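Long-range contact in aminoglycoside 6-adenylyltransferase (Bacillus subtilis, PDB 2PBE), which transfers the nucleotidyl group of ATP or GTP to the 6-hydroxyl of streptomycin and so gives the bacterium resistance to this antibiotic: residues F67-D78 with W89-E97. Sequence-based numbering, arbitrary orientation.
Sequences FGKRIMMQKPED and WFSYIILFE
Strands 72-74 and 90-96 run antiparallel, their axes 4.7 Å apart at closest approach, with Gln74 and Ile93 exchanging both backbone bonds and Leu95 N reaching Met72 O. Ahead of this pairing the register slips by one: Ile71 N also bonds to Leu95 O (2.7 Å), so Ile71 and Met72 both face Leu95 in a classic beta bulge. Glu97 N then ties back to Lys69 O.

Beyond the strand, the chain makes a type I turn from Lys75 to Asp78, and the Glu77 carboxylate takes over from the backbone. Its OE1 accepts from Ser91 N at 2.8 Å, nearly in line with the C-O bond, and from Ser91 OG on the syn side at 2.7 Å. A water that accepts from Glu77 N and donates to Ser91 O bridges the two backbones and sits over the centre of one face of the Phe90 ring.

On the face of Met73 and Ile94, Met73 CG lies against Ile94 CG1. Ile94 CG2 sits 3.7 Å above the centre of the Phe96 ring and also meets Arg70 CD. Lys75 runs alongside Tyr92, its CG 3.7 Å from Tyr92 CD1, and bends at chi3 (-78°) before its amine pairs with Asp61 and Asp78. On the face of Ile93 and Leu95, Ile93 CD1 is met by Pro76 CG from the turn and Leu95 CD2 by Ile71 CD1 from the bulge (3.8 Å).

Helix 6-19 packs on Phe67 and Phe96, while strand 101-108 continues the sheet beyond 90-96. The bulged strand 70-74 is an outermost strand of the mixed sheet within this chain, in the nucleotidyltransferase domain, joined to its neighbour as an antiparallel beta hairpin with a long connecting loop.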
loop_
_atom_site.group_PDB
_atom_site.type_symbol
_atom_site.label_atom_id
_atom_site.label_comp_id
_atom_site.label_asym_id
_atom_site.label_seq_id
_atom_site.Cartn_x
_atom_site.Cartn_y
_atom_site.Cartn_z
ATOM N N PHE A 67 14.228 -15.402 -3.859
ATOM C CA PHE A 67 13.607 -15.442 -2.546
ATOM C C PHE A 67 14.556 -15.917 -1.461
ATOM O O PHE A 67 14.221 -15.870 -0.275
ATOM C CB PHE A 67 12.374 -16.331 -2.585
ATOM C CG PHE A 67 11.347 -15.900 -3.589
ATOM C CD1 PHE A 67 10.817 -14.601 -3.553
ATOM C CD2 PHE A 67 10.888 -16.790 -4.563
ATOM C CE1 PHE A 67 9.823 -14.181 -4.488
ATOM C CE2 PHE A 67 9.898 -16.393 -5.506
ATOM C CZ PHE A 67 9.361 -15.084 -5.465
ATOM N N GLY A 68 15.735 -16.391 -1.861
ATOM C CA GLY A 68 16.693 -16.835 -0.867
ATOM C C GLY A 68 17.041 -18.307 -0.813
ATOM O O GLY A 68 16.392 -19.147 -1.419
ATOM N N LYS A 69 18.101 -18.624 -0.080
ATOM C CA LYS A 69 18.542 -19.999 0.053
ATOM C C LYS A 69 17.512 -20.812 0.803
ATOM O O LYS A 69 16.973 -20.379 1.825
ATOM C CB LYS A 69 19.901 -20.050 0.761
ATOM C CG LYS A 69 21.148 -19.999 -0.149
ATOM C CD LYS A 69 21.072 -18.950 -1.260
ATOM C CE LYS A 69 20.561 -19.535 -2.591
ATOM N NZ LYS A 69 19.990 -18.449 -3.439
ATOM N N ARG A 70 17.230 -21.996 0.267
ATOM C CA ARG A 70 16.246 -22.881 0.867
ATOM C C ARG A 70 16.790 -24.232 1.282
ATOM O O ARG A 70 17.817 -24.691 0.770
ATOM C CB ARG A 70 15.073 -23.081 -0.095
ATOM C CG ARG A 70 15.463 -23.284 -1.540
ATOM C CD ARG A 70 14.246 -23.411 -2.444
ATOM N NE ARG A 70 14.541 -22.935 -3.790
ATOM C CZ ARG A 70 15.354 -23.534 -4.642
ATOM N NH1 ARG A 70 15.973 -24.658 -4.309
ATOM N NH2 ARG A 70 15.564 -23.003 -5.832
ATOM N N ILE A 71 16.083 -24.854 2.224
ATOM C CA ILE A 71 16.425 -26.174 2.730
ATOM C C ILE A 71 15.938 -27.190 1.689
ATOM O O ILE A 71 16.648 -28.130 1.358
ATOM C CB ILE A 71 15.750 -26.411 4.104
ATOM C CG1 ILE A 71 16.355 -25.447 5.127
ATOM C CG2 ILE A 71 15.902 -27.863 4.533
ATOM C CD1 ILE A 71 15.653 -25.394 6.451
HETATM N N MSE A 72 14.727 -26.996 1.174
HETATM C CA MSE A 72 14.197 -27.878 0.132
HETATM C C MSE A 72 12.944 -27.286 -0.482
HETATM O O MSE A 72 12.449 -26.252 -0.020
HETATM C CB MSE A 72 13.880 -29.259 0.688
HETATM C CG MSE A 72 12.633 -29.279 1.522
HETATM SE SE MSE A 72 12.122 -31.031 2.139
HETATM C CE MSE A 72 11.265 -30.502 3.741
HETATM N N MSE A 73 12.409 -27.958 -1.501
HETATM C CA MSE A 73 11.225 -27.460 -2.172
HETATM C C MSE A 73 10.408 -28.576 -2.785
HETATM O O MSE A 73 10.946 -29.612 -3.158
HETATM C CB MSE A 73 11.681 -26.483 -3.248
HETATM C CG MSE A 73 10.609 -25.994 -4.177
HETATM SE SE MSE A 73 11.428 -24.903 -5.554
HETATM C CE MSE A 73 11.749 -26.228 -6.930
ATOM N N GLN A 74 9.098 -28.343 -2.897
ATOM C CA GLN A 74 8.191 -29.316 -3.494
ATOM C C GLN A 74 7.332 -28.634 -4.559
ATOM O O GLN A 74 6.848 -27.513 -4.349
ATOM C CB GLN A 74 7.297 -29.955 -2.419
ATOM C CG GLN A 74 6.280 -30.972 -2.957
ATOM C CD GLN A 74 5.489 -31.673 -1.856
ATOM O OE1 GLN A 74 6.063 -32.355 -0.993
ATOM N NE2 GLN A 74 4.163 -31.504 -1.873
ATOM N N LYS A 75 7.178 -29.286 -5.708
ATOM C CA LYS A 75 6.348 -28.758 -6.791
ATOM C C LYS A 75 5.252 -29.814 -6.977
ATOM O O LYS A 75 5.406 -30.755 -7.754
ATOM C CB LYS A 75 7.169 -28.557 -8.063
ATOM C CG LYS A 75 8.267 -27.515 -7.909
ATOM C CD LYS A 75 8.979 -27.179 -9.212
ATOM C CE LYS A 75 9.990 -28.227 -9.630
ATOM N NZ LYS A 75 10.498 -27.988 -11.024
ATOM N N PRO A 76 4.124 -29.659 -6.249
ATOM C CA PRO A 76 2.963 -30.555 -6.264
ATOM C C PRO A 76 2.333 -30.910 -7.608
ATOM O O PRO A 76 1.733 -31.981 -7.746
ATOM C CB PRO A 76 1.969 -29.838 -5.356
ATOM C CG PRO A 76 2.837 -29.120 -4.408
ATOM C CD PRO A 76 3.861 -28.535 -5.331
ATOM N N GLU A 77 2.448 -30.031 -8.592
ATOM C CA GLU A 77 1.855 -30.317 -9.883
ATOM C C GLU A 77 2.891 -30.765 -10.897
ATOM O O GLU A 77 2.618 -30.823 -12.099
ATOM C CB GLU A 77 1.079 -29.097 -10.379
ATOM C CG GLU A 77 -0.146 -28.742 -9.513
ATOM C CD GLU A 77 0.228 -28.190 -8.128
ATOM O OE1 GLU A 77 1.126 -27.315 -8.054
ATOM O OE2 GLU A 77 -0.378 -28.619 -7.112
ATOM N N ASP A 78 4.086 -31.096 -10.411
ATOM C CA ASP A 78 5.157 -31.546 -11.289
ATOM C C ASP A 78 5.838 -32.766 -10.704
ATOM O O ASP A 78 7.059 -32.875 -10.715
ATOM C CB ASP A 78 6.171 -30.423 -11.514
ATOM C CG ASP A 78 7.161 -30.736 -12.628
ATOM O OD1 ASP A 78 6.752 -31.323 -13.651
ATOM O OD2 ASP A 78 8.350 -30.386 -12.474
ATOM N N TRP A 89 -3.222 -24.625 -12.265
ATOM C CA TRP A 89 -2.326 -23.974 -11.342
ATOM C C TRP A 89 -1.016 -24.713 -11.355
ATOM O O TRP A 89 -0.888 -25.801 -11.923
ATOM C CB TRP A 89 -2.825 -24.047 -9.911
ATOM C CG TRP A 89 -4.122 -23.374 -9.503
ATOM C CD1 TRP A 89 -4.556 -23.258 -8.210
ATOM C CD2 TRP A 89 -5.158 -22.818 -10.323
ATOM N NE1 TRP A 89 -5.787 -22.682 -8.164
ATOM C CE2 TRP A 89 -6.196 -22.394 -9.435
ATOM C CE3 TRP A 89 -5.330 -22.633 -11.710
ATOM C CZ2 TRP A 89 -7.399 -21.795 -9.890
ATOM C CZ3 TRP A 89 -6.527 -22.041 -12.177
ATOM C CH2 TRP A 89 -7.554 -21.627 -11.254
ATOM N N PHE A 90 -0.061 -24.104 -10.673
ATOM C CA PHE A 90 1.260 -24.658 -10.498
ATOM C C PHE A 90 1.747 -23.941 -9.255
ATOM O O PHE A 90 1.744 -22.710 -9.193
ATOM C CB PHE A 90 2.162 -24.328 -11.685
ATOM C CG PHE A 90 3.323 -25.267 -11.822
ATOM C CD1 PHE A 90 3.135 -26.570 -12.321
ATOM C CD2 PHE A 90 4.608 -24.874 -11.413
ATOM C CE1 PHE A 90 4.222 -27.478 -12.416
ATOM C CE2 PHE A 90 5.714 -25.772 -11.499
ATOM C CZ PHE A 90 5.515 -27.082 -12.004
ATOM N N SER A 91 2.145 -24.705 -8.253
ATOM C CA SER A 91 2.602 -24.091 -7.030
ATOM C C SER A 91 3.961 -24.600 -6.600
ATOM O O SER A 91 4.517 -25.511 -7.200
ATOM C CB SER A 91 1.582 -24.345 -5.944
ATOM O OG SER A 91 1.355 -25.728 -5.826
ATOM N N TYR A 92 4.483 -23.997 -5.542
ATOM C CA TYR A 92 5.775 -24.350 -4.993
ATOM C C TYR A 92 5.642 -24.305 -3.487
ATOM O O TYR A 92 4.974 -23.421 -2.960
ATOM C CB TYR A 92 6.819 -23.322 -5.411
ATOM C CG TYR A 92 6.946 -23.114 -6.904
ATOM C CD1 TYR A 92 7.916 -23.832 -7.653
ATOM C CD2 TYR A 92 6.104 -22.196 -7.592
ATOM C CE1 TYR A 92 8.054 -23.639 -9.057
ATOM C CE2 TYR A 92 6.217 -21.996 -9.006
ATOM C CZ TYR A 92 7.202 -22.724 -9.728
ATOM O OH TYR A 92 7.344 -22.550 -11.084
ATOM N N ILE A 93 6.237 -25.262 -2.785
ATOM C CA ILE A 93 6.194 -25.209 -1.333
ATOM C C ILE A 93 7.668 -25.131 -1.007
ATOM O O ILE A 93 8.428 -26.046 -1.349
ATOM C CB ILE A 93 5.565 -26.469 -0.666
ATOM C CG1 ILE A 93 4.047 -26.469 -0.850
ATOM C CG2 ILE A 93 5.836 -26.463 0.838
ATOM C CD1 ILE A 93 3.587 -26.698 -2.246
ATOM N N ILE A 94 8.085 -24.029 -0.394
ATOM C CA ILE A 94 9.485 -23.836 -0.061
ATOM C C ILE A 94 9.719 -23.732 1.437
ATOM O O ILE A 94 8.945 -23.088 2.161
ATOM C CB ILE A 94 10.036 -22.548 -0.734
ATOM C CG1 ILE A 94 9.765 -22.587 -2.232
ATOM C CG2 ILE A 94 11.550 -22.433 -0.519
ATOM C CD1 ILE A 94 10.035 -21.263 -2.935
ATOM N N LEU A 95 10.794 -24.370 1.884
ATOM C CA LEU A 95 11.187 -24.296 3.273
ATOM C C LEU A 95 12.497 -23.531 3.232
ATOM O O LEU A 95 13.523 -24.066 2.822
ATOM C CB LEU A 95 11.399 -25.688 3.875
ATOM C CG LEU A 95 11.794 -25.601 5.360
ATOM C CD1 LEU A 95 10.666 -25.007 6.164
ATOM C CD2 LEU A 95 12.182 -26.958 5.894
ATOM N N PHE A 96 12.461 -22.271 3.649
ATOM C CA PHE A 96 13.658 -21.432 3.621
ATOM C C PHE A 96 14.691 -21.722 4.705
ATOM O O PHE A 96 14.363 -22.213 5.789
ATOM C CB PHE A 96 13.255 -19.960 3.683
ATOM C CG PHE A 96 12.562 -19.467 2.441
ATOM C CD1 PHE A 96 13.294 -19.249 1.254
ATOM C CD2 PHE A 96 11.168 -19.272 2.428
ATOM C CE1 PHE A 96 12.645 -18.836 0.055
ATOM C CE2 PHE A 96 10.495 -18.857 1.240
ATOM C CZ PHE A 96 11.238 -18.637 0.044
ATOM N N GLU A 97 15.944 -21.425 4.393
ATOM C CA GLU A 97 17.015 -21.643 5.348
ATOM C C GLU A 97 16.827 -20.833 6.618
ATOM O O GLU A 97 17.114 -21.318 7.706
ATOM C CB GLU A 97 18.370 -21.294 4.734
ATOM C CG GLU A 97 19.082 -22.455 4.092
ATOM C CD GLU A 97 20.459 -22.070 3.589
ATOM O OE1 GLU A 97 21.200 -21.390 4.338
ATOM O OE2 GLU A 97 20.797 -22.438 2.438
HETATM O O HOH W 1 4.023 -27.580 -9.013
#